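Local coordinates for pyruvate formate-lyase 2 (Archaeoglobus fulgidus, PDB 2F3O), which is a glycyl radical enzyme of the pyruvate formate-lyase family, probably a lyase, whose substrate is not established, at residues A[371-376]-A[396-401]. Residues are numbered along the deposited sequence; the frame is centred on the assembly and turned at random.
Sequences VRINKG and LALFFD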
loop_
_atom_site.group_PDB
_atom_site.type_symbol
_atom_site.label_atom_id
_atom_site.label_comp_id
_atom_site.label_asym_id
_atom_site.label_seq_id
_atom_site.Cartn_x
_atom_site.Cartn_y
_atom_site.Cartn_z
ATOM N N VAL A 371 -0.072 -40.567 3.515
ATOM C CA VAL A 371 0.617 -41.001 2.310
ATOM C C VAL A 371 -0.022 -40.360 1.094
ATOM O O VAL A 371 -1.188 -40.599 0.796
ATOM C CB VAL A 371 0.602 -42.537 2.149
ATOM C CG1 VAL A 371 1.621 -42.963 1.124
ATOM C CG2 VAL A 371 0.888 -43.226 3.463
ATOM N N ARG A 372 0.752 -39.525 0.411
ATOM C CA ARG A 372 0.344 -38.961 -0.861
ATOM C C ARG A 372 0.592 -39.970 -1.991
ATOM O O ARG A 372 1.706 -40.491 -2.165
ATOM C CB ARG A 372 1.114 -37.669 -1.144
ATOM C CG ARG A 372 0.655 -36.432 -0.389
ATOM C CD ARG A 372 1.506 -35.206 -0.775
ATOM N NE ARG A 372 1.632 -35.053 -2.223
ATOM C CZ ARG A 372 2.227 -34.032 -2.832
ATOM N NH1 ARG A 372 2.729 -33.041 -2.115
ATOM N NH2 ARG A 372 2.297 -33.987 -4.160
ATOM N N ILE A 373 -0.459 -40.264 -2.746
ATOM C CA ILE A 373 -0.309 -41.055 -3.952
ATOM C C ILE A 373 -0.990 -40.363 -5.109
ATOM O O ILE A 373 -1.876 -39.512 -4.918
ATOM C CB ILE A 373 -0.910 -42.451 -3.811
ATOM C CG1 ILE A 373 -2.297 -42.380 -3.217
ATOM C CG2 ILE A 373 -0.058 -43.332 -2.917
ATOM C CD1 ILE A 373 -2.799 -43.736 -2.863
ATOM N N ASN A 374 -0.571 -40.733 -6.312
ATOM C CA ASN A 374 -1.102 -40.142 -7.535
ATOM C C ASN A 374 -1.023 -41.144 -8.663
ATOM O O ASN A 374 -0.619 -42.288 -8.457
ATOM C CB ASN A 374 -0.337 -38.867 -7.910
ATOM C CG ASN A 374 1.175 -39.050 -7.888
ATOM O OD1 ASN A 374 1.740 -39.752 -8.715
ATOM N ND2 ASN A 374 1.832 -38.399 -6.955
ATOM N N LYS A 375 -1.357 -40.706 -9.869
ATOM C CA LYS A 375 -1.363 -41.611 -11.007
ATOM C C LYS A 375 0.029 -42.063 -11.479
ATOM O O LYS A 375 0.137 -42.926 -12.347
ATOM C CB LYS A 375 -2.198 -41.034 -12.156
ATOM C CG LYS A 375 -3.684 -41.080 -11.849
ATOM C CD LYS A 375 -4.549 -40.983 -13.098
ATOM C CE LYS A 375 -6.034 -41.012 -12.726
ATOM N NZ LYS A 375 -6.924 -40.397 -13.768
ATOM N N GLY A 376 1.081 -41.509 -10.896
ATOM C CA GLY A 376 2.418 -41.876 -11.295
ATOM C C GLY A 376 3.213 -42.532 -10.187
ATOM O O GLY A 376 4.443 -42.653 -10.296
ATOM N N LEU A 396 -2.764 -45.655 8.538
ATOM C CA LEU A 396 -2.392 -44.959 7.311
ATOM C C LEU A 396 -3.547 -44.108 6.843
ATOM O O LEU A 396 -4.697 -44.428 7.108
ATOM C CB LEU A 396 -2.090 -45.967 6.207
ATOM C CG LEU A 396 -0.649 -46.206 5.768
ATOM C CD1 LEU A 396 0.267 -46.167 6.946
ATOM C CD2 LEU A 396 -0.522 -47.535 5.039
ATOM N N ALA A 397 -3.251 -43.020 6.146
ATOM C CA ALA A 397 -4.292 -42.306 5.420
ATOM C C ALA A 397 -3.773 -42.031 4.035
ATOM O O ALA A 397 -2.587 -41.747 3.856
ATOM C CB ALA A 397 -4.645 -41.034 6.095
ATOM N N LEU A 398 -4.659 -42.119 3.053
ATOM C CA LEU A 398 -4.261 -41.958 1.665
ATOM C C LEU A 398 -4.782 -40.653 1.095
ATOM O O LEU A 398 -5.961 -40.346 1.213
ATOM C CB LEU A 398 -4.751 -43.152 0.842
ATOM C CG LEU A 398 -4.069 -44.466 1.237
ATOM C CD1 LEU A 398 -4.693 -45.615 0.506
ATOM C CD2 LEU A 398 -2.573 -44.400 0.948
ATOM N N PHE A 399 -3.892 -39.885 0.486
ATOM C CA PHE A 399 -4.240 -38.576 -0.051
ATOM C C PHE A 399 -3.977 -38.553 -1.550
ATOM O O PHE A 399 -2.873 -38.865 -2.008
ATOM C CB PHE A 399 -3.415 -37.494 0.641
ATOM C CG PHE A 399 -3.809 -37.245 2.073
ATOM C CD1 PHE A 399 -3.369 -38.070 3.088
ATOM C CD2 PHE A 399 -4.609 -36.169 2.401
ATOM C CE1 PHE A 399 -3.748 -37.833 4.386
ATOM C CE2 PHE A 399 -4.972 -35.926 3.702
ATOM C CZ PHE A 399 -4.540 -36.755 4.695
ATOM N N PHE A 400 -4.991 -38.184 -2.322
ATOM C CA PHE A 400 -4.896 -38.270 -3.776
ATOM C C PHE A 400 -4.531 -36.925 -4.380
ATOM O O PHE A 400 -5.306 -35.976 -4.282
ATOM C CB PHE A 400 -6.191 -38.860 -4.346
ATOM C CG PHE A 400 -6.469 -40.262 -3.842
ATOM C CD1 PHE A 400 -7.309 -40.480 -2.758
ATOM C CD2 PHE A 400 -5.833 -41.362 -4.411
ATOM C CE1 PHE A 400 -7.528 -41.760 -2.269
ATOM C CE2 PHE A 400 -6.060 -42.651 -3.922
ATOM C CZ PHE A 400 -6.906 -42.845 -2.851
ATOM N N ASP A 401 -3.339 -36.857 -4.974
ATOM C CA ASP A 401 -2.734 -35.596 -5.418
ATOM C C ASP A 401 -3.580 -34.756 -6.370
ATOM O O ASP A 401 -3.698 -33.553 -6.206
ATOM C CB ASP A 401 -1.383 -35.852 -6.077
ATOM C CG ASP A 401 -0.281 -36.020 -5.083
ATOM O OD1 ASP A 401 -0.536 -35.804 -3.884
ATOM O OD2 ASP A 401 0.843 -36.349 -5.498
#
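Arg372 takes hold of Asp401 side-on, NE giving a bond to OD1 at 2.8 Å and NH2 one to OD2 at 3.1 Å, a two-pronged salt bridge. The guanidinium and carboxylate planes stand 75° apart: OD2 lies in the guanidinium plane at its edge, whereas OD1 sits tilted out of it and the NE bond is well bent. Asn374 ND2 donates to the same OD2 at 2.7 Å and approaches the carboxylate from the face opposite NH2, which should limit rotation of the carboxylate. A bend at chi3 (49°) in the arginine chain turns its NE and NH2 toward the acid. An alanine in place of Asp401 would probably leave the buried guanidinium without this countercharge and the Asn374 amide nitrogen without this acceptor. Between the backbones, Val371 N bonds to Ala397 O, Phe399 N to Val371 O, Ile373 N to Phe399 O and Asp401 N to Ile373 O, the alternating pattern of parallel strands. Strands 368-373 and 396-400 are the two strands of a beta-alpha-beta unit joined through helix 379-390, and Asp401 opens the helix that follows. On the face away from the salt bridge, Ile373 CD1 meets Phe400 CE2 at 3.6 Å and Leu398 CD2 at 3.9 Å; the same leucine methyl also touches Val371 CB. Helix 379-390 packs on Val371 and Ile373, helix 704-717 on Ile373, Leu398 and Phe400. Asn374 OD1 accepts from Gly376 N at 2.9 Å, an Asx turn that probably helps to orient the amide. Tyr421 OH bonds to Asp401 OD1, while the carbonyls of Tyr421 and Leu419 receive Arg372 NH1 and NH2.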